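Local coordinates for protein proteophosphoglycan (Silicibacter pomeroyi DSS-3, PDB 2RE3) that is of unknown function but belongs to the DUF1285 family, whose members may take part in signal transduction, at residues 42-45 / 51-54; 68-73 / 78-83; 112-117 / 153-158; 161-166 / 174-179. All blocks are in the same frame, centred on the assembly; numbering follows the deposited sequence.

Contacts 1 and 2 are beta hairpins of one six-stranded N-terminal sheet, and they touch through Trp51, which packs on Ser68, Leu71 and Leu80. Contact 1 is the more open of the two, mixing backbone bonds with a guanidinium-ring stack and charged groups at its exposed margin; contact 2 is buried and mostly aliphatic away from its backbone ladder. Contacts 3 and 4 belong to the C-terminal half and rest on side chains meeting without direct hydrogen bonds. Contact 3 is the most central, its centre about 8 Å from that of the chain, and joins contact 4 where Leu112 and Phe114 meet Leu163. Contact 4, buried but about 18 Å out, seats a helix end on the three-stranded sheet.

Contact 1 of 4, residues 42-45 / 51-54; sequences DMRI and WFYQ
In the beta hairpin of strands 37-45 and 51-53, Arg44 and Phe52 form an antiparallel hydrogen-bonded pair, flanked by the non-hydrogen-bonded pairs Met43-Tyr53 and Ile45-Trp51. Arg44 N donates to Phe52 O at 3.1 Å, and Phe52 N returns a bond to Arg44 O. At the open end of the ladder Gln54 N reaches Asp42 O.

On the face carrying Arg44 and Phe52, the arginine chain bends at chi3 (70°), which lays its guanidinium flat over the phenyl ring. The planes are 20° apart, Arg44 CZ is 4.2 Å from the Phe52 ring centroid, and NH2 sits above the ring centre, a cation-pi stack. The other face is mainly apolar and aromatic. Ile45 CG1 lies over the pyrrole part of Trp51, 3.7 Å from the centroid of the five-membered ring, while Ile45 CD1 reaches Trp51 CZ2 at 3.5 Å. The selenium of Met43 (a selenomethionine) sits at the rims of two rings, 5.1 Å from the six-membered ring centroid of Trp51 and 5.3 Å from that of Tyr53, in Met-aromatic contacts.

In salt bridges, Asp42 OD1 pairs with Arg90 and Arg44 NH1 with Asp92, linking the hairpin to strand 86-91 and the residue after it. Trp51 packs against helix 61-68, and Met43 and Tyr53 meet Leu15 of helix 15-21.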
loop_
_atom_site.group_PDB
_atom_site.type_symbol
_atom_site.label_atom_id
_atom_site.label_comp_id
_atom_site.label_asym_id
_atom_site.label_seq_id
_atom_site.Cartn_x
_atom_site.Cartn_y
_atom_site.Cartn_z
ATOM N N ASP A 42 -11.133 -2.246 -16.856
ATOM C CA ASP A 42 -10.619 -3.583 -16.624
ATOM C C ASP A 42 -9.160 -3.462 -16.136
ATOM O O ASP A 42 -8.179 -3.796 -16.830
ATOM C CB ASP A 42 -10.773 -4.435 -17.890
ATOM C CG ASP A 42 -10.660 -5.923 -17.613
ATOM O OD1 ASP A 42 -10.057 -6.318 -16.581
ATOM O OD2 ASP A 42 -11.182 -6.705 -18.447
HETATM N N MSE A 43 -9.042 -2.993 -14.910
HETATM C CA MSE A 43 -7.762 -2.826 -14.285
HETATM C C MSE A 43 -7.790 -3.516 -12.923
HETATM O O MSE A 43 -8.740 -3.350 -12.158
HETATM C CB MSE A 43 -7.430 -1.328 -14.134
HETATM C CG MSE A 43 -5.972 -1.017 -13.773
HETATM SE SE MSE A 43 -4.765 -1.294 -15.287
HETATM C CE MSE A 43 -4.724 0.517 -15.929
ATOM N N ARG A 44 -6.719 -4.247 -12.623
ATOM C CA ARG A 44 -6.599 -4.991 -11.388
ATOM C C ARG A 44 -5.176 -4.850 -10.898
ATOM O O ARG A 44 -4.262 -5.109 -11.664
ATOM C CB ARG A 44 -6.886 -6.452 -11.648
ATOM C CG ARG A 44 -6.593 -7.361 -10.485
ATOM C CD ARG A 44 -7.238 -8.740 -10.690
ATOM N NE ARG A 44 -6.572 -9.469 -11.760
ATOM C CZ ARG A 44 -5.455 -10.179 -11.610
ATOM N NH1 ARG A 44 -4.880 -10.297 -10.430
ATOM N NH2 ARG A 44 -4.912 -10.796 -12.656
ATOM N N ILE A 45 -4.999 -4.421 -9.646
ATOM C CA ILE A 45 -3.706 -4.427 -8.977
ATOM C C ILE A 45 -3.564 -5.732 -8.224
ATOM O O ILE A 45 -4.220 -5.954 -7.187
ATOM C CB ILE A 45 -3.570 -3.268 -7.972
ATOM C CG1 ILE A 45 -3.876 -1.923 -8.668
ATOM C CG2 ILE A 45 -2.173 -3.263 -7.359
ATOM C CD1 ILE A 45 -3.812 -0.711 -7.767
ATOM N N TRP A 51 0.090 -4.574 -12.105
ATOM C CA TRP A 51 -1.165 -4.053 -12.653
ATOM C C TRP A 51 -1.518 -4.864 -13.886
ATOM O O TRP A 51 -0.642 -5.178 -14.713
ATOM C CB TRP A 51 -1.018 -2.572 -12.995
ATOM C CG TRP A 51 -1.060 -1.637 -11.806
ATOM C CD1 TRP A 51 -0.381 -1.769 -10.637
ATOM C CD2 TRP A 51 -1.794 -0.404 -11.702
ATOM N NE1 TRP A 51 -0.644 -0.691 -9.807
ATOM C CE2 TRP A 51 -1.523 0.145 -10.441
ATOM C CE3 TRP A 51 -2.667 0.278 -12.556
ATOM C CZ2 TRP A 51 -2.100 1.340 -10.011
ATOM C CZ3 TRP A 51 -3.234 1.465 -12.120
ATOM C CH2 TRP A 51 -2.940 1.986 -10.873
ATOM N N PHE A 52 -2.780 -5.249 -14.002
ATOM C CA PHE A 52 -3.225 -6.030 -15.147
ATOM C C PHE A 52 -4.258 -5.216 -15.852
ATOM O O PHE A 52 -5.096 -4.627 -15.195
ATOM C CB PHE A 52 -3.860 -7.324 -14.707
ATOM C CG PHE A 52 -2.882 -8.357 -14.245
ATOM C CD1 PHE A 52 -2.410 -8.353 -12.954
ATOM C CD2 PHE A 52 -2.473 -9.359 -15.083
ATOM C CE1 PHE A 52 -1.528 -9.338 -12.531
ATOM C CE2 PHE A 52 -1.612 -10.316 -14.649
ATOM C CZ PHE A 52 -1.142 -10.293 -13.366
ATOM N N TYR A 53 -4.187 -5.167 -17.183
ATOM C CA TYR A 53 -5.170 -4.436 -17.971
ATOM C C TYR A 53 -5.801 -5.415 -18.975
ATOM O O TYR A 53 -5.116 -6.029 -19.769
ATOM C CB TYR A 53 -4.517 -3.236 -18.666
ATOM C CG TYR A 53 -5.449 -2.442 -19.556
ATOM C CD1 TYR A 53 -6.425 -1.623 -19.018
ATOM C CD2 TYR A 53 -5.346 -2.505 -20.935
ATOM C CE1 TYR A 53 -7.298 -0.903 -19.844
ATOM C CE2 TYR A 53 -6.205 -1.791 -21.770
ATOM C CZ TYR A 53 -7.171 -0.982 -21.221
ATOM O OH TYR A 53 -8.018 -0.270 -22.041
ATOM N N GLN A 54 -7.114 -5.580 -18.918
ATOM C CA GLN A 54 -7.764 -6.570 -19.758
ATOM C C GLN A 54 -7.115 -7.950 -19.600
ATOM O O GLN A 54 -7.082 -8.719 -20.560
ATOM C CB GLN A 54 -7.691 -6.174 -21.235
ATOM C CG GLN A 54 -8.338 -4.861 -21.602
ATOM C CD GLN A 54 -7.869 -4.366 -22.969
ATOM O OE1 GLN A 54 -6.903 -4.906 -23.534
ATOM N NE2 GLN A 54 -8.519 -3.328 -23.490
HETATM O O HOH W 1 -7.381 -6.628 -15.560
#

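Contact 2 of 4, residues 68-73 / 78-83; sequences SSILKR and FYLVTP
Ile70 holds CG1 in the crowded position between its backbone N and carbonyl carbon (chi1 56°), and this carries CD1 to within 3.8 Å of Leu80 CB, the two side chains crossing at about a right angle. The same methyl lies alongside Thr82 CG2, while Ile70 CB rests 3.3 Å from Val81 O. Lys72 starts with CG opposite its own N (chi1 -176°) and runs out extended; its CB and CD pass the CG2 methyl of Val81, the nearer at 3.7 Å from CB, before NZ bonds to Val30 O. The frame is the beta hairpin of strands 71-74 and 77-81, entered through a type I turn from Ser68 to Leu71. Lys72 and Tyr79 form a hydrogen-bonded pair, with Lys72 N to Tyr79 O at 3.0 Å and Tyr79 N to Lys72 O at 2.9 Å, and Val81 N bonds to Ile70 O. With an alanine at Ile70, the reach of CD1 disappears, which would probably open a gap beside Leu80 CB and Thr82 CG2. Leu71 and Leu80 lie side by side with their CD2 methyls 3.8 Å apart, and both touch Ile89 of strand 86-91. Nearer the hairpin turn, Arg73 CG lies 3.9 Å from Phe78 CE2.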
loop_
_atom_site.group_PDB
_atom_site.type_symbol
_atom_site.label_atom_id
_atom_site.label_comp_id
_atom_site.label_asym_id
_atom_site.label_seq_id
_atom_site.Cartn_x
_atom_site.Cartn_y
_atom_site.Cartn_z
ATOM N N SER A 68 -0.801 5.349 -10.297
ATOM C CA SER A 68 -0.826 5.175 -8.847
ATOM C C SER A 68 -0.940 6.526 -8.169
ATOM O O SER A 68 -1.484 6.608 -7.079
ATOM C CB SER A 68 0.435 4.454 -8.342
ATOM O OG SER A 68 0.374 3.058 -8.624
ATOM N N SER A 69 -0.412 7.578 -8.809
ATOM C CA SER A 69 -0.517 8.925 -8.262
ATOM C C SER A 69 -1.985 9.398 -8.125
ATOM O O SER A 69 -2.253 10.312 -7.345
ATOM C CB SER A 69 0.287 9.939 -9.085
ATOM O OG SER A 69 -0.332 10.299 -10.329
ATOM N N ILE A 70 -2.913 8.789 -8.867
ATOM C CA ILE A 70 -4.311 9.260 -8.807
ATOM C C ILE A 70 -5.255 8.230 -8.172
ATOM O O ILE A 70 -6.468 8.251 -8.391
ATOM C CB ILE A 70 -4.825 9.751 -10.191
ATOM C CG1 ILE A 70 -4.682 8.655 -11.274
ATOM C CG2 ILE A 70 -4.106 11.067 -10.542
ATOM C CD1 ILE A 70 -5.536 8.885 -12.527
ATOM N N LEU A 71 -4.673 7.325 -7.389
ATOM C CA LEU A 71 -5.457 6.372 -6.647
ATOM C C LEU A 71 -6.189 7.087 -5.512
ATOM O O LEU A 71 -5.625 7.955 -4.812
ATOM C CB LEU A 71 -4.564 5.302 -6.062
ATOM C CG LEU A 71 -4.272 4.092 -6.933
ATOM C CD1 LEU A 71 -3.096 3.383 -6.365
ATOM C CD2 LEU A 71 -5.505 3.182 -6.950
ATOM N N LYS A 72 -7.451 6.716 -5.341
ATOM C CA LYS A 72 -8.281 7.242 -4.294
ATOM C C LYS A 72 -9.101 6.086 -3.715
ATOM O O LYS A 72 -9.660 5.260 -4.443
ATOM C CB LYS A 72 -9.205 8.306 -4.874
ATOM C CG LYS A 72 -10.065 9.016 -3.836
ATOM C CD LYS A 72 -11.014 10.056 -4.462
ATOM C CE LYS A 72 -11.511 11.080 -3.405
ATOM N NZ LYS A 72 -12.454 12.113 -3.975
ATOM N N ARG A 73 -9.172 6.039 -2.400
ATOM C CA ARG A 73 -9.980 5.061 -1.723
ATOM C C ARG A 73 -11.279 5.711 -1.277
ATOM O O ARG A 73 -11.258 6.779 -0.672
ATOM C CB ARG A 73 -9.221 4.571 -0.494
ATOM C CG ARG A 73 -9.865 3.405 0.178
ATOM C CD ARG A 73 -9.221 3.088 1.486
ATOM N NE ARG A 73 -10.078 2.197 2.227
ATOM C CZ ARG A 73 -9.712 1.528 3.314
ATOM N NH1 ARG A 73 -8.488 1.605 3.804
ATOM N NH2 ARG A 73 -10.594 0.739 3.900
ATOM N N PHE A 78 -11.642 1.186 -4.660
ATOM C CA PHE A 78 -10.584 2.006 -5.210
ATOM C C PHE A 78 -10.895 2.582 -6.601
ATOM O O PHE A 78 -11.496 1.924 -7.464
ATOM C CB PHE A 78 -9.301 1.195 -5.254
ATOM C CG PHE A 78 -8.845 0.716 -3.907
ATOM C CD1 PHE A 78 -9.280 -0.494 -3.410
ATOM C CD2 PHE A 78 -7.987 1.476 -3.149
ATOM C CE1 PHE A 78 -8.862 -0.929 -2.176
ATOM C CE2 PHE A 78 -7.580 1.071 -1.922
ATOM C CZ PHE A 78 -8.014 -0.139 -1.419
ATOM N N TYR A 79 -10.461 3.825 -6.796
ATOM C CA TYR A 79 -10.716 4.566 -8.013
ATOM C C TYR A 79 -9.433 5.224 -8.505
ATOM O O TYR A 79 -8.475 5.348 -7.751
ATOM C CB TYR A 79 -11.784 5.633 -7.759
ATOM C CG TYR A 79 -13.048 5.026 -7.241
ATOM C CD1 TYR A 79 -13.201 4.760 -5.894
ATOM C CD2 TYR A 79 -14.073 4.665 -8.099
ATOM C CE1 TYR A 79 -14.344 4.202 -5.402
ATOM C CE2 TYR A 79 -15.229 4.060 -7.607
ATOM C CZ TYR A 79 -15.339 3.842 -6.250
ATOM O OH TYR A 79 -16.449 3.265 -5.729
ATOM N N LEU A 80 -9.414 5.577 -9.786
ATOM C CA LEU A 80 -8.431 6.519 -10.332
ATOM C C LEU A 80 -9.238 7.771 -10.592
ATOM O O LEU A 80 -10.245 7.719 -11.277
ATOM C CB LEU A 80 -7.800 5.991 -11.639
ATOM C CG LEU A 80 -7.255 4.565 -11.498
ATOM C CD1 LEU A 80 -6.779 4.074 -12.801
ATOM C CD2 LEU A 80 -6.151 4.497 -10.451
ATOM N N VAL A 81 -8.804 8.881 -10.023
ATOM C CA VAL A 81 -9.590 10.099 -10.001
ATOM C C VAL A 81 -8.757 11.278 -10.465
ATOM O O VAL A 81 -7.669 11.506 -9.973
ATOM C CB VAL A 81 -10.097 10.351 -8.582
ATOM C CG1 VAL A 81 -10.959 11.624 -8.503
ATOM C CG2 VAL A 81 -10.873 9.118 -8.106
ATOM N N THR A 82 -9.289 12.008 -11.431
ATOM C CA THR A 82 -8.772 13.295 -11.845
ATOM C C THR A 82 -9.882 14.313 -11.518
ATOM O O THR A 82 -10.968 13.930 -11.104
ATOM C CB THR A 82 -8.511 13.309 -13.369
ATOM O OG1 THR A 82 -9.754 13.082 -14.045
ATOM C CG2 THR A 82 -7.498 12.253 -13.783
ATOM N N PRO A 83 -9.627 15.605 -11.739
ATOM C CA PRO A 83 -10.695 16.601 -11.541
ATOM C C PRO A 83 -11.937 16.399 -12.417
ATOM O O PRO A 83 -13.007 16.898 -12.064
ATOM C CB PRO A 83 -10.028 17.934 -11.926
ATOM C CG PRO A 83 -8.565 17.692 -11.816
ATOM C CD PRO A 83 -8.361 16.225 -12.168
#

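Contact 3 of 4, residues 112-117 / 153-158; sequences LTFTTH and ALIDRK
Ile155 meets Phe114 with its longer branch, and its path from CB explains the contact. At CB the chain divides. CG2 takes the position opposite the backbone N, whereas CG1 lies beside that N (chi1 -65°) and heads for strand 111-116. CG1 approaches Phe114 CE2 at 3.9 Å. One bond further, CD1 stays by the same corner of the ring, 4.0 Å from CE2 and 4.1 Å from Phe114 CZ. The isoleucine branch and the phenylalanine side chain thus cross at about a right angle, with two aliphatic carbons lying against two adjoining ring carbons. A second, smaller touch follows along the strands, where the CG2 methyl of Thr116 meets Ala153 CB at 4.0 Å. The hydroxyl of Thr116 is engaged differently: its OG1 bonds to Asp120 N, while the methyl is the group that meets Ala153.

Strands 111-116 and 151-155 are not adjacent in the C-terminal mixed sheet: both flank strand 96-104. Even so, the CA atoms of Thr116 and Ala153 are only 6.8 Å apart, less than two ordinary strand spacings, which is consistent with the sheet curling there, so that side chains from the two flanking strands meet. Phe114 also packs on Ala98 and Val101 of that middle strand and on Val145, and Ile155 on Pro143. Just beyond, Asp156 is the N-cap of helix 157-164.

The touching groups are all hydrocarbon and buried, and the contact is held by dispersion and exclusion of water, with no directional bond between the two segments fixing their alignment.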
loop_
_atom_site.group_PDB
_atom_site.type_symbol
_atom_site.label_atom_id
_atom_site.label_comp_id
_atom_site.label_asym_id
_atom_site.label_seq_id
_atom_site.Cartn_x
_atom_site.Cartn_y
_atom_site.Cartn_z
ATOM N N LEU A 112 10.801 3.280 11.603
ATOM C CA LEU A 112 10.797 2.413 10.424
ATOM C C LEU A 112 10.257 3.197 9.230
ATOM O O LEU A 112 9.102 3.620 9.235
ATOM C CB LEU A 112 9.938 1.156 10.662
ATOM C CG LEU A 112 10.273 0.238 11.843
ATOM C CD1 LEU A 112 9.238 -0.916 11.979
ATOM C CD2 LEU A 112 11.647 -0.325 11.677
ATOM N N THR A 113 11.105 3.404 8.221
ATOM C CA THR A 113 10.694 4.041 6.971
ATOM C C THR A 113 10.599 3.010 5.837
ATOM O O THR A 113 11.574 2.333 5.477
ATOM C CB THR A 113 11.606 5.195 6.604
ATOM O OG1 THR A 113 11.505 6.180 7.627
ATOM C CG2 THR A 113 11.179 5.823 5.270
ATOM N N PHE A 114 9.396 2.896 5.291
ATOM C CA PHE A 114 9.111 1.942 4.234
ATOM C C PHE A 114 9.123 2.635 2.878
ATOM O O PHE A 114 8.751 3.805 2.773
ATOM C CB PHE A 114 7.739 1.355 4.440
ATOM C CG PHE A 114 7.641 0.428 5.602
ATOM C CD1 PHE A 114 7.374 0.905 6.857
ATOM C CD2 PHE A 114 7.790 -0.935 5.427
ATOM C CE1 PHE A 114 7.271 0.051 7.914
ATOM C CE2 PHE A 114 7.671 -1.791 6.489
ATOM C CZ PHE A 114 7.419 -1.295 7.735
ATOM N N THR A 115 9.555 1.904 1.864
ATOM C CA THR A 115 9.455 2.304 0.483
ATOM C C THR A 115 8.590 1.266 -0.227
ATOM O O THR A 115 8.772 0.047 0.013
ATOM C CB THR A 115 10.847 2.369 -0.157
ATOM O OG1 THR A 115 11.612 3.357 0.546
ATOM C CG2 THR A 115 10.778 2.728 -1.654
ATOM N N THR A 116 7.640 1.762 -1.044
ATOM C CA THR A 116 6.707 0.944 -1.828
ATOM C C THR A 116 7.246 0.676 -3.226
ATOM O O THR A 116 8.241 1.282 -3.658
ATOM C CB THR A 116 5.327 1.651 -1.989
ATOM O OG1 THR A 116 5.487 2.824 -2.805
ATOM C CG2 THR A 116 4.716 2.040 -0.593
ATOM N N HIS A 117 6.581 -0.210 -3.962
ATOM C CA HIS A 117 7.069 -0.606 -5.300
ATOM C C HIS A 117 6.920 0.498 -6.351
ATOM O O HIS A 117 7.391 0.362 -7.458
ATOM C CB HIS A 117 6.422 -1.930 -5.754
ATOM C CG HIS A 117 4.998 -1.810 -6.224
ATOM N ND1 HIS A 117 3.964 -1.373 -5.410
ATOM C CD2 HIS A 117 4.433 -2.114 -7.425
ATOM C CE1 HIS A 117 2.831 -1.420 -6.094
ATOM N NE2 HIS A 117 3.091 -1.844 -7.324
ATOM N N ALA A 153 0.138 -0.390 1.987
ATOM C CA ALA A 153 1.102 -1.268 1.369
ATOM C C ALA A 153 1.170 -2.630 2.126
ATOM O O ALA A 153 1.343 -2.686 3.358
ATOM C CB ALA A 153 2.462 -0.596 1.365
ATOM N N LEU A 154 1.048 -3.721 1.384
ATOM C CA LEU A 154 1.334 -5.044 1.924
ATOM C C LEU A 154 2.846 -5.174 2.037
ATOM O O LEU A 154 3.561 -4.937 1.059
ATOM C CB LEU A 154 0.804 -6.139 1.010
ATOM C CG LEU A 154 0.989 -7.567 1.493
ATOM C CD1 LEU A 154 0.136 -7.823 2.730
ATOM C CD2 LEU A 154 0.621 -8.538 0.370
ATOM N N ILE A 155 3.322 -5.554 3.224
ATOM C CA ILE A 155 4.761 -5.684 3.467
ATOM C C ILE A 155 5.230 -7.020 2.875
ATOM O O ILE A 155 4.701 -8.056 3.244
ATOM C CB ILE A 155 5.066 -5.572 4.993
ATOM C CG1 ILE A 155 4.716 -4.173 5.497
ATOM C CG2 ILE A 155 6.519 -5.814 5.298
ATOM C CD1 ILE A 155 4.501 -4.126 6.974
ATOM N N ASP A 156 6.187 -6.984 1.944
ATOM C CA ASP A 156 6.655 -8.209 1.239
ATOM C C ASP A 156 7.558 -9.067 2.132
ATOM O O ASP A 156 7.983 -8.612 3.185
ATOM C CB ASP A 156 7.361 -7.864 -0.086
ATOM C CG ASP A 156 8.782 -7.286 0.109
ATOM O OD1 ASP A 156 9.218 -7.116 1.264
ATOM O OD2 ASP A 156 9.480 -7.006 -0.902
ATOM N N ARG A 157 7.844 -10.299 1.702
ATOM C CA ARG A 157 8.595 -11.295 2.517
ATOM C C ARG A 157 9.941 -10.756 2.952
ATOM O O ARG A 157 10.274 -10.777 4.132
ATOM C CB ARG A 157 8.827 -12.625 1.762
ATOM C CG ARG A 157 7.585 -13.278 1.098
ATOM C CD ARG A 157 6.344 -13.358 2.025
ATOM N NE ARG A 157 6.420 -14.374 3.091
ATOM C CZ ARG A 157 5.840 -14.276 4.295
ATOM N NH1 ARG A 157 5.141 -13.199 4.645
ATOM N NH2 ARG A 157 5.974 -15.269 5.169
ATOM N N LYS A 158 10.717 -10.268 2.001
ATOM C CA LYS A 158 12.043 -9.776 2.330
ATOM C C LYS A 158 11.950 -8.725 3.456
ATOM O O LYS A 158 12.635 -8.848 4.474
ATOM C CB LYS A 158 12.777 -9.242 1.090
ATOM C CG LYS A 158 14.199 -8.778 1.384
ATOM C CD LYS A 158 15.210 -9.016 0.230
ATOM C CE LYS A 158 15.417 -7.807 -0.690
ATOM N NZ LYS A 158 16.743 -7.920 -1.412
#

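Contact 4 of 4, residues 161-166 / 174-179; sequences YRLMDL and FGLWSS
The chain leaves helix 157-164 with Leu166 N bonded to Leu163 O, and the CA of Leu166 comes within 7.0 Å of the CA of Leu176 on strand 173-178. Leu176 points its side chain at this helix end. With CG placed beside its backbone N (chi1 -68°), it sends CD1 against Leu163, crossing that side chain at about a right angle; the two CD1 methyls are 3.4 Å apart, and Leu163 CB lies 3.8 Å from Leu176 CD1. The other branch, CD2, rests on backbone oxygens, with Leu163 O at 3.5 Å and Leu166 O close to the same distance.

Phe174, two residues earlier on the strand, also faces the helix end. Its ring rim turns toward Met164, whose carbonyl O lies in the ring plane, 3.6 Å from Phe174 CZ. The selenium of Met164, a selenomethionine, reaches Phe174 CE2 at 3.9 Å and stands oblique to the ring in a Met-aromatic contact. The strand is the middle one of a three-stranded antiparallel sheet, between 168-170 and 181-185, and the contact seats the C-terminal end of the helix on it. Leu163 also meets Leu112 and Phe114 of strand 111-116, and Leu191 of helix 188-192 touches both Met164 and Phe174. Replacing Leu176 by an alanine removes both methyl branches, and Leu163 CD1 is likely to lose its close neighbour, with a gap left between helix and strand. A water gives Leu166 O a hydrogen bond at 2.7 Å and accepts one from Trp177 N, while Gln110 NE2 donates to the same carbonyl.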
loop_
_atom_site.group_PDB
_atom_site.type_symbol
_atom_site.label_atom_id
_atom_site.label_comp_id
_atom_site.label_asym_id
_atom_site.label_seq_id
_atom_site.Cartn_x
_atom_site.Cartn_y
_atom_site.Cartn_z
ATOM N N TYR A 161 10.732 -10.294 6.924
ATOM C CA TYR A 161 11.687 -11.065 7.685
ATOM C C TYR A 161 12.727 -10.165 8.328
ATOM O O TYR A 161 13.149 -10.413 9.449
ATOM C CB TYR A 161 12.237 -12.221 6.841
ATOM C CG TYR A 161 11.264 -13.390 6.855
ATOM C CD1 TYR A 161 10.881 -13.971 8.071
ATOM C CD2 TYR A 161 10.698 -13.893 5.690
ATOM C CE1 TYR A 161 9.976 -15.023 8.126
ATOM C CE2 TYR A 161 9.781 -14.964 5.738
ATOM C CZ TYR A 161 9.431 -15.516 6.967
ATOM O OH TYR A 161 8.546 -16.557 7.084
ATOM N N ARG A 162 13.073 -9.063 7.683
ATOM C CA ARG A 162 13.931 -8.072 8.329
ATOM C C ARG A 162 13.242 -7.400 9.522
ATOM O O ARG A 162 13.895 -7.079 10.493
ATOM C CB ARG A 162 14.403 -7.019 7.326
ATOM C CG ARG A 162 15.304 -7.586 6.208
ATOM C CD ARG A 162 15.601 -6.506 5.162
ATOM N NE ARG A 162 16.208 -5.332 5.802
ATOM C CZ ARG A 162 16.309 -4.115 5.263
ATOM N NH1 ARG A 162 15.855 -3.869 4.033
ATOM N NH2 ARG A 162 16.877 -3.130 5.967
ATOM N N LEU A 163 11.932 -7.195 9.451
ATOM C CA LEU A 163 11.174 -6.659 10.582
ATOM C C LEU A 163 11.102 -7.641 11.768
ATOM O O LEU A 163 11.182 -7.237 12.910
ATOM C CB LEU A 163 9.763 -6.262 10.161
ATOM C CG LEU A 163 9.552 -5.017 9.296
ATOM C CD1 LEU A 163 8.048 -4.716 9.165
ATOM C CD2 LEU A 163 10.306 -3.804 9.855
HETATM N N MSE A 164 10.982 -8.933 11.517
HETATM C CA MSE A 164 11.013 -9.886 12.623
HETATM C C MSE A 164 12.225 -9.646 13.507
HETATM O O MSE A 164 12.133 -9.763 14.716
HETATM C CB MSE A 164 11.041 -11.327 12.120
HETATM C CG MSE A 164 9.797 -11.746 11.352
HETATM SE SE MSE A 164 8.265 -11.843 12.499
HETATM C CE MSE A 164 9.120 -13.248 13.622
ATOM N N ASP A 165 13.355 -9.306 12.905
ATOM C CA ASP A 165 14.598 -9.109 13.645
ATOM C C ASP A 165 14.664 -7.755 14.371
ATOM O O ASP A 165 15.639 -7.464 15.061
ATOM C CB ASP A 165 15.792 -9.233 12.688
ATOM C CG ASP A 165 15.932 -10.621 12.094
ATOM O OD1 ASP A 165 15.728 -11.588 12.835
ATOM O OD2 ASP A 165 16.264 -10.748 10.887
ATOM N N LEU A 166 13.635 -6.930 14.201
ATOM C CA LEU A 166 13.568 -5.624 14.838
ATOM C C LEU A 166 12.338 -5.543 15.710
ATOM O O LEU A 166 11.956 -4.470 16.159
ATOM C CB LEU A 166 13.564 -4.508 13.781
ATOM C CG LEU A 166 14.898 -4.400 13.013
ATOM C CD1 LEU A 166 14.807 -3.400 11.876
ATOM C CD2 LEU A 166 16.031 -4.034 13.953
ATOM N N PHE A 174 3.898 -9.677 20.350
ATOM C CA PHE A 174 5.086 -9.414 19.569
ATOM C C PHE A 174 4.748 -8.383 18.520
ATOM O O PHE A 174 3.739 -8.490 17.865
ATOM C CB PHE A 174 5.566 -10.690 18.895
ATOM C CG PHE A 174 6.712 -10.471 17.977
ATOM C CD1 PHE A 174 8.011 -10.500 18.457
ATOM C CD2 PHE A 174 6.489 -10.194 16.638
ATOM C CE1 PHE A 174 9.076 -10.255 17.622
ATOM C CE2 PHE A 174 7.541 -9.970 15.789
ATOM C CZ PHE A 174 8.855 -10.007 16.284
ATOM N N GLY A 175 5.590 -7.382 18.348
ATOM C CA GLY A 175 5.302 -6.331 17.367
ATOM C C GLY A 175 6.452 -5.385 17.111
ATOM O O GLY A 175 7.626 -5.694 17.418
ATOM N N LEU A 176 6.120 -4.213 16.571
ATOM C CA LEU A 176 7.133 -3.248 16.100
ATOM C C LEU A 176 6.932 -1.875 16.719
ATOM O O LEU A 176 5.821 -1.371 16.749
ATOM C CB LEU A 176 7.116 -3.166 14.563
ATOM C CG LEU A 176 7.600 -4.456 13.871
ATOM C CD1 LEU A 176 7.293 -4.411 12.420
ATOM C CD2 LEU A 176 9.067 -4.650 14.089
ATOM N N TRP A 177 8.005 -1.325 17.289
ATOM C CA TRP A 177 8.042 0.061 17.700
ATOM C C TRP A 177 8.442 0.887 16.508
ATOM O O TRP A 177 9.435 0.578 15.869
ATOM C CB TRP A 177 9.075 0.273 18.793
ATOM C CG TRP A 177 8.607 -0.149 20.147
ATOM C CD1 TRP A 177 8.853 -1.338 20.761
ATOM C CD2 TRP A 177 7.801 0.608 21.043
ATOM N NE1 TRP A 177 8.253 -1.372 21.986
ATOM C CE2 TRP A 177 7.591 -0.190 22.189
ATOM C CE3 TRP A 177 7.236 1.888 20.993
ATOM C CZ2 TRP A 177 6.856 0.256 23.299
ATOM C CZ3 TRP A 177 6.501 2.340 22.103
ATOM C CH2 TRP A 177 6.321 1.519 23.238
ATOM N N SER A 178 7.663 1.914 16.179
ATOM C CA SER A 178 8.120 2.940 15.236
ATOM C C SER A 178 7.626 4.298 15.665
ATOM O O SER A 178 6.479 4.428 16.060
ATOM C CB SER A 178 7.642 2.643 13.821
ATOM O OG SER A 178 8.204 3.568 12.903
ATOM N N SER A 179 8.483 5.307 15.589
ATOM C CA SER A 179 8.084 6.707 15.873
ATOM C C SER A 179 7.416 6.868 17.227
ATOM O O SER A 179 6.495 7.659 17.347
ATOM C CB SER A 179 7.114 7.273 14.812
ATOM O OG SER A 179 7.654 7.218 13.513
HETATM O O HOH W 2 10.291 -3.085 17.783
#